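Local coordinates for alpha-2,3-sialyltransferase (Campylobacter jejuni, PDB 2P2V), which probably transfers sialic acid from a CMP-activated donor to an acceptor sugar in an alpha-2,3 linkage, the present chain holding its glycosyltransferase domain, at residues I23-G28 with V45-Q50; G60-A65 with E88-N93. All blocks are in the same frame, centred on the assembly; numbering follows the deposited sequence.

How the interactions relate
Interactions 1 and 2 are two strand pairings of one parallel sheet, with centres about 11 Å apart and the 23-28/45-50 pair nearer the middle of the chain. Strands 44-48 and 62-68 are neighbours in that sheet, so the pairings are joined directly: Val45 O lies 2.9 Å from Lys64 N, probably a hydrogen bond, and the Phe46 ring packs CE1 on Ala65 CB at 3.7 Å. Only interaction 1 reaches the bound donor analogue CSF, through the loops that leave the C-terminal ends of its strands. Interaction 2 lies further out, the Ile63 side chain being about 13 Å from CSF, and belongs to a beta-alpha-beta unit.

Interaction 1 (I23-G28 with V45-Q50); sequences IIAGNG and VFRCNQ. With CSF (cytidine-5'-monophosphate-3-fluoro-N-acetyl-neuraminic acid), chain O.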
loop_
_atom_site.group_PDB
_atom_site.type_symbol
_atom_site.label_atom_id
_atom_site.label_comp_id
_atom_site.label_asym_id
_atom_site.label_seq_id
_atom_site.Cartn_x
_atom_site.Cartn_y
_atom_site.Cartn_z
ATOM N N ILE A 23 -23.856 -26.981 6.803
ATOM C CA ILE A 23 -23.828 -28.092 5.889
ATOM C C ILE A 23 -22.948 -27.601 4.755
ATOM O O ILE A 23 -23.168 -26.486 4.260
ATOM C CB ILE A 23 -25.228 -28.405 5.313
ATOM C CG1 ILE A 23 -26.298 -28.459 6.428
ATOM C CG2 ILE A 23 -25.196 -29.647 4.434
ATOM C CD1 ILE A 23 -25.909 -29.338 7.633
ATOM N N ILE A 24 -21.998 -28.449 4.375
ATOM C CA ILE A 24 -20.994 -28.168 3.389
ATOM C C ILE A 24 -21.095 -29.251 2.339
ATOM O O ILE A 24 -20.868 -30.437 2.623
ATOM C CB ILE A 24 -19.588 -28.084 4.029
ATOM C CG1 ILE A 24 -19.534 -26.912 5.037
ATOM C CG2 ILE A 24 -18.523 -27.976 2.912
ATOM C CD1 ILE A 24 -18.204 -26.731 5.763
ATOM N N ALA A 25 -21.474 -28.857 1.122
ATOM C CA ALA A 25 -21.692 -29.822 0.063
ATOM C C ALA A 25 -20.705 -29.724 -1.072
ATOM O O ALA A 25 -20.513 -28.641 -1.667
ATOM C CB ALA A 25 -23.092 -29.728 -0.439
ATOM N N GLY A 26 -20.058 -30.849 -1.356
ATOM C CA GLY A 26 -19.319 -31.024 -2.608
ATOM C C GLY A 26 -20.331 -31.348 -3.689
ATOM O O GLY A 26 -21.554 -31.339 -3.469
ATOM N N ASN A 27 -19.824 -31.651 -4.878
ATOM C CA ASN A 27 -20.708 -31.966 -5.975
ATOM C C ASN A 27 -20.534 -33.410 -6.460
ATOM O O ASN A 27 -20.829 -33.698 -7.602
ATOM C CB ASN A 27 -20.504 -30.964 -7.130
ATOM C CG ASN A 27 -20.783 -29.526 -6.706
ATOM O OD1 ASN A 27 -21.809 -29.222 -6.081
ATOM N ND2 ASN A 27 -19.853 -28.645 -7.019
ATOM N N GLY A 28 -20.060 -34.285 -5.573
ATOM C CA GLY A 28 -19.963 -35.714 -5.844
ATOM C C GLY A 28 -21.315 -36.400 -5.938
ATOM O O GLY A 28 -22.361 -35.806 -5.606
ATOM N N VAL A 45 -25.992 -23.319 4.682
ATOM C CA VAL A 45 -25.497 -24.256 3.707
ATOM C C VAL A 45 -24.359 -23.533 2.908
ATOM O O VAL A 45 -24.544 -22.366 2.553
ATOM C CB VAL A 45 -26.583 -24.560 2.688
ATOM C CG1 VAL A 45 -26.050 -25.471 1.676
ATOM C CG2 VAL A 45 -27.851 -25.216 3.368
ATOM N N PHE A 46 -23.268 -24.240 2.611
ATOM C CA PHE A 46 -22.210 -23.721 1.706
ATOM C C PHE A 46 -22.200 -24.620 0.482
ATOM O O PHE A 46 -22.299 -25.864 0.594
ATOM C CB PHE A 46 -20.833 -23.779 2.357
ATOM C CG PHE A 46 -20.521 -22.677 3.367
ATOM C CD1 PHE A 46 -21.402 -21.659 3.670
ATOM C CD2 PHE A 46 -19.282 -22.715 4.016
ATOM C CE1 PHE A 46 -21.044 -20.672 4.628
ATOM C CE2 PHE A 46 -18.911 -21.761 4.950
ATOM C CZ PHE A 46 -19.789 -20.724 5.251
ATOM N N ARG A 47 -22.113 -24.016 -0.709
ATOM C CA ARG A 47 -22.002 -24.808 -1.926
ATOM C C ARG A 47 -20.818 -24.259 -2.731
ATOM O O ARG A 47 -20.359 -23.134 -2.503
ATOM C CB ARG A 47 -23.264 -24.656 -2.795
ATOM C CG ARG A 47 -24.656 -25.020 -2.133
ATOM C CD ARG A 47 -24.680 -26.487 -1.743
ATOM N NE ARG A 47 -24.515 -27.458 -2.832
ATOM C CZ ARG A 47 -25.507 -27.900 -3.605
ATOM N NH1 ARG A 47 -26.725 -27.441 -3.455
ATOM N NH2 ARG A 47 -25.277 -28.830 -4.522
ATOM N N CYS A 48 -20.328 -25.041 -3.702
ATOM C CA CYS A 48 -19.172 -24.567 -4.418
ATOM C C CYS A 48 -19.335 -24.864 -5.898
ATOM O O CYS A 48 -20.154 -25.726 -6.278
ATOM C CB CYS A 48 -17.889 -25.247 -3.925
ATOM S SG CYS A 48 -17.769 -27.037 -4.110
ATOM N N ASN A 49 -18.548 -24.151 -6.693
ATOM C CA ASN A 49 -18.325 -24.538 -8.085
ATOM C C ASN A 49 -19.640 -24.778 -8.839
ATOM O O ASN A 49 -20.501 -23.903 -8.805
ATOM C CB ASN A 49 -17.332 -25.690 -8.141
ATOM C CG ASN A 49 -15.977 -25.332 -7.490
ATOM O OD1 ASN A 49 -15.651 -24.162 -7.308
ATOM N ND2 ASN A 49 -15.187 -26.338 -7.174
ATOM N N GLN A 50 -19.762 -25.904 -9.573
ATOM C CA GLN A 50 -20.955 -26.106 -10.391
ATOM C C GLN A 50 -22.140 -26.720 -9.615
ATOM O O GLN A 50 -22.783 -27.640 -10.101
ATOM C CB GLN A 50 -20.604 -26.949 -11.615
ATOM C CG GLN A 50 -19.766 -26.206 -12.634
ATOM C CD GLN A 50 -18.267 -26.167 -12.284
ATOM O OE1 GLN A 50 -17.774 -25.149 -11.814
ATOM N NE2 GLN A 50 -17.539 -27.266 -12.545
HETATM C C5A CSF O . -11.401 -29.368 -10.381
HETATM C C4A CSF O . -11.331 -30.450 -9.309
HETATM C C2A CSF O . -12.559 -28.920 -7.660
HETATM O O6A CSF O . -12.684 -28.009 -8.773
HETATM C C6A CSF O . -12.668 -28.531 -10.128
HETATM C C3A CSF O . -11.368 -29.847 -7.896
HETATM O O4A CSF O . -10.098 -31.145 -9.437
HETATM N N5A CSF O . -11.511 -30.070 -11.678
HETATM C C7A CSF O . -12.763 -27.335 -11.067
HETATM C C8A CSF O . -14.008 -26.508 -10.766
HETATM C C9A CSF O . -14.075 -25.233 -11.633
HETATM O O9A CSF O . -15.312 -24.511 -11.429
HETATM O O8A CSF O . -15.184 -27.363 -10.926
HETATM O O7A CSF O . -11.552 -26.566 -10.956
HETATM C C1A CSF O . -12.218 -28.142 -6.397
HETATM O OBA CSF O . -11.825 -28.820 -5.406
HETATM O OAA CSF O . -12.347 -26.887 -6.403
HETATM O O1A CSF O . -13.746 -29.670 -7.311
HETATM O O2A CSF O . -14.789 -31.252 -8.902
HETATM N N1 CSF O . -16.112 -33.871 -4.856
HETATM C C2 CSF O . -15.680 -35.152 -4.398
HETATM N N3 CSF O . -15.810 -36.255 -5.194
HETATM C C4 CSF O . -16.373 -36.136 -6.417
HETATM C C5 CSF O . -16.807 -34.888 -6.884
HETATM C C6 CSF O . -16.669 -33.760 -6.079
HETATM C "C3'" CSF O . -14.550 -30.886 -4.521
HETATM C "C2'" CSF O . -14.557 -32.196 -3.758
HETATM C "C1'" CSF O . -15.988 -32.689 -3.975
HETATM O "O4'" CSF O . -16.794 -31.594 -4.464
HETATM C "C4'" CSF O . -15.998 -30.414 -4.562
HETATM P PA CSF O . -15.102 -29.977 -8.158
HETATM O "O5'" CSF O . -16.170 -30.382 -7.001
HETATM C "C5'" CSF O . -16.350 -29.612 -5.814
HETATM O "O3'" CSF O . -13.776 -29.908 -3.834
HETATM O "O2'" CSF O . -14.308 -31.954 -2.347
HETATM N N4 CSF O . -16.521 -37.229 -7.227
HETATM O O2 CSF O . -15.141 -35.247 -3.260
HETATM O O3A CSF O . -15.685 -28.769 -8.834
HETATM C C10 CSF O . -10.938 -29.489 -12.747
HETATM O O10 CSF O . -10.349 -28.399 -12.700
HETATM C C11 CSF O . -11.077 -30.253 -14.044
HETATM F F3A CSF O . -10.230 -29.104 -7.673
HETATM O O HOH W 1 -21.815 -27.629 -3.667
HETATM O O HOH W 2 -18.415 -28.586 -9.685
#
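Asn27 reaches across to the other strand with its side-chain amide: ND2 donates to Cys48 O at 3.0 Å, with an almost straight N-H...O angle of 178°. The acceptor lies in the amide plane of Asn27, whereas ND2 stands well above the carbonyl plane of Cys48. With chi1 at -60°, CG sits beside the backbone N, and the amide bridges the opening between the diverging strands while Asn27 N donates to the ribose O4' of CSF at 3.1 Å. The CA atoms of Gly26 and Gly28 lie close against the ribose and cytosine. From segment 45-50, Asn49 ND2 donates to both the phosphate O3A and the carboxylate OAA of CSF, spanning nucleotide and sugar. Gln50 grips the glycerol tail with both ends of its amide: OE1 accepts from O9A at 2.6 Å and NE2 donates to O8A.

Two waters join this shell. One donates to Ala25 O and Asn27 OD1 and accepts from Arg47 NE and Cys48 N, so four buried polar atoms share it. The other donates to CSF O3A and accepts from Gln50 N. Arg47, bent at chi2 and chi3, lays NE 3.6 Å from Ala25 CB and sends NH2 into a salt bridge with Glu54.

Behind the pocket the strands pair in parallel, Phe46 N to Ile23 O at 2.8 Å and Ala25 N to Phe46 O at 3.1 Å, their axes 13° apart. The loops following both strands thus help form the nucleotide-sugar site at the C-terminal ends of the strands of a Rossmann-like parallel sheet. Strand 165-169 flanks 21-25, strand 62-68 flanks 44-48, and helix 150-161 packs on Ile24 and Cys48.

Interaction 2 (G60-A65 with E88-N93); sequences GKKIKA and EYEIKN
Ile63 N donates to Glu90 O at 2.8 Å, with an N-H...O angle of 159°, the shortest polar bond between the two segments. The carbonyl of the same residue accepts from Lys92 N at 3.0 Å, and Glu90 N donates to Lys61 O at 2.9 Å. These alternating bonds, none bent below 159°, establish a parallel pairing in which Lys62 lies beside Glu90 and Ile63 beside Ile91.

Where the regular pairing is interrupted, after Ile63 and Ile91, a side chain takes over the bonding. Asn93 ND2 donates to Lys64 O at 3.0 Å, the acceptor lying in the amide plane of Asn93, and also bonds to Glu10. Glu10 takes Lys64 NZ in a salt bridge as well, tying both segments to the N-terminal region. Lys64 and Lys92 cross with their CD methylenes 3.9 Å apart.

On the face of Ile63 and Ile91, Ile63 carries the apolar contact. With CG1 beside the backbone N (chi1 -57°), its CD1 is brought obliquely to the Tyr89 ring, 3.4 Å from CD1 of the tyrosine. The Lys61 carbonyl oxygen meets the ring at its rim, close to coplanar with it. Phe51 and Tyr57 meet the ring edge-to-face, and its hydroxyl bonds to Glu54. The opposite face carries Lys62 and Glu90, whose side chains cross with Lys62 NZ 4.5 Å from Glu90 OE1, too far for a salt bridge.

This is the strand pairing of a right-handed beta-alpha-beta crossover through helix 73-85, which touches Tyr89 and Ile91. Its chemistry is two-faced: main-chain bonds set the register and Ile63 packs against Tyr89 on the buried side, with Ile91 CG1 next to Ile63 CB, while the lysine-glutamate pair probably adds only weak attraction on the more open face.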
loop_
_atom_site.group_PDB
_atom_site.type_symbol
_atom_site.label_atom_id
_atom_site.label_comp_id
_atom_site.label_asym_id
_atom_site.label_seq_id
_atom_site.Cartn_x
_atom_site.Cartn_y
_atom_site.Cartn_z
ATOM N N GLY A 60 -32.004 -27.379 -0.809
ATOM C CA GLY A 60 -32.907 -26.245 -0.738
ATOM C C GLY A 60 -32.366 -25.084 -1.573
ATOM O O GLY A 60 -31.380 -25.236 -2.308
ATOM N N LYS A 61 -33.029 -23.938 -1.450
ATOM C CA LYS A 61 -32.789 -22.793 -2.332
ATOM C C LYS A 61 -31.926 -21.724 -1.677
ATOM O O LYS A 61 -31.418 -20.826 -2.375
ATOM C CB LYS A 61 -34.130 -22.169 -2.745
ATOM C CG LYS A 61 -35.016 -23.027 -3.664
ATOM C CD LYS A 61 -36.272 -22.234 -4.083
ATOM C CE LYS A 61 -35.917 -21.124 -5.109
ATOM N NZ LYS A 61 -36.992 -20.103 -5.433
ATOM N N LYS A 62 -31.807 -21.780 -0.335
ATOM C CA LYS A 62 -31.092 -20.770 0.445
ATOM C C LYS A 62 -29.645 -21.184 0.716
ATOM O O LYS A 62 -29.388 -22.127 1.476
ATOM C CB LYS A 62 -31.830 -20.422 1.741
ATOM C CG LYS A 62 -33.331 -20.203 1.477
ATOM C CD LYS A 62 -34.005 -19.428 2.579
ATOM C CE LYS A 62 -35.397 -19.021 2.126
ATOM N NZ LYS A 62 -36.238 -18.411 3.232
ATOM N N ILE A 63 -28.712 -20.538 -0.006
ATOM C CA ILE A 63 -27.285 -20.745 0.196
ATOM C C ILE A 63 -26.656 -19.594 1.009
ATOM O O ILE A 63 -26.797 -18.396 0.657
ATOM C CB ILE A 63 -26.531 -20.991 -1.179
ATOM C CG1 ILE A 63 -27.128 -22.179 -1.927
ATOM C CG2 ILE A 63 -25.083 -21.281 -0.859
ATOM C CD1 ILE A 63 -26.774 -22.226 -3.450
ATOM N N LYS A 64 -26.011 -19.914 2.131
ATOM C CA LYS A 64 -25.355 -18.912 2.903
ATOM C C LYS A 64 -24.100 -18.382 2.183
ATOM O O LYS A 64 -23.870 -17.179 2.164
ATOM C CB LYS A 64 -24.970 -19.428 4.319
ATOM C CG LYS A 64 -24.389 -18.360 5.242
ATOM C CD LYS A 64 -25.424 -17.297 5.732
ATOM C CE LYS A 64 -24.887 -16.508 6.924
ATOM N NZ LYS A 64 -25.919 -15.556 7.434
ATOM N N ALA A 65 -23.295 -19.249 1.596
ATOM C CA ALA A 65 -22.172 -18.702 0.807
ATOM C C ALA A 65 -21.925 -19.677 -0.311
ATOM O O ALA A 65 -22.014 -20.878 -0.119
ATOM C CB ALA A 65 -20.932 -18.581 1.590
ATOM N N GLU A 88 -33.591 -18.539 -8.773
ATOM C CA GLU A 88 -33.276 -19.949 -8.686
ATOM C C GLU A 88 -32.672 -20.266 -7.332
ATOM O O GLU A 88 -32.970 -21.299 -6.755
ATOM C CB GLU A 88 -32.379 -20.403 -9.829
ATOM C CG GLU A 88 -33.090 -20.166 -11.138
ATOM C CD GLU A 88 -32.482 -20.799 -12.361
ATOM O OE1 GLU A 88 -31.702 -21.748 -12.293
ATOM O OE2 GLU A 88 -32.869 -20.348 -13.447
ATOM N N TYR A 89 -31.851 -19.357 -6.813
ATOM C CA TYR A 89 -31.344 -19.482 -5.451
ATOM C C TYR A 89 -31.269 -18.136 -4.810
ATOM O O TYR A 89 -31.233 -17.099 -5.490
ATOM C CB TYR A 89 -29.945 -20.089 -5.440
ATOM C CG TYR A 89 -29.793 -21.492 -5.994
ATOM C CD1 TYR A 89 -29.741 -22.589 -5.148
ATOM C CD2 TYR A 89 -29.598 -21.714 -7.365
ATOM C CE1 TYR A 89 -29.552 -23.881 -5.630
ATOM C CE2 TYR A 89 -29.433 -22.964 -7.856
ATOM C CZ TYR A 89 -29.367 -24.061 -6.991
ATOM O OH TYR A 89 -29.152 -25.328 -7.521
ATOM N N GLU A 90 -31.189 -18.170 -3.482
ATOM C CA GLU A 90 -30.875 -17.023 -2.686
ATOM C C GLU A 90 -29.448 -17.289 -2.211
ATOM O O GLU A 90 -29.155 -18.349 -1.614
ATOM C CB GLU A 90 -31.812 -17.006 -1.490
ATOM C CG GLU A 90 -31.672 -15.812 -0.608
ATOM C CD GLU A 90 -32.571 -15.963 0.584
ATOM O OE1 GLU A 90 -33.816 -15.966 0.367
ATOM O OE2 GLU A 90 -32.021 -16.140 1.707
ATOM N N ILE A 91 -28.558 -16.343 -2.490
ATOM C CA ILE A 91 -27.121 -16.508 -2.192
ATOM C C ILE A 91 -26.718 -15.301 -1.399
ATOM O O ILE A 91 -26.792 -14.144 -1.913
ATOM C CB ILE A 91 -26.314 -16.603 -3.482
ATOM C CG1 ILE A 91 -26.736 -17.856 -4.251
ATOM C CG2 ILE A 91 -24.780 -16.628 -3.153
ATOM C CD1 ILE A 91 -26.181 -17.981 -5.684
ATOM N N LYS A 92 -26.336 -15.518 -0.132
ATOM C CA LYS A 92 -25.992 -14.414 0.730
ATOM C C LYS A 92 -24.574 -13.880 0.625
ATOM O O LYS A 92 -24.334 -12.725 0.967
ATOM C CB LYS A 92 -26.357 -14.688 2.195
ATOM C CG LYS A 92 -27.883 -14.788 2.374
ATOM C CD LYS A 92 -28.206 -15.475 3.705
ATOM C CE LYS A 92 -29.651 -15.220 4.104
ATOM N NZ LYS A 92 -29.835 -13.760 4.338
ATOM N N ASN A 93 -23.648 -14.702 0.143
ATOM C CA ASN A 93 -22.253 -14.285 0.110
ATOM C C ASN A 93 -21.594 -15.008 -1.035
ATOM O O ASN A 93 -21.901 -16.135 -1.295
ATOM C CB ASN A 93 -21.479 -14.769 1.354
ATOM C CG ASN A 93 -21.895 -14.042 2.632
ATOM O OD1 ASN A 93 -21.325 -13.028 2.948
ATOM N ND2 ASN A 93 -22.865 -14.599 3.385
HETATM O O HOH W 3 -29.723 -17.542 1.440
#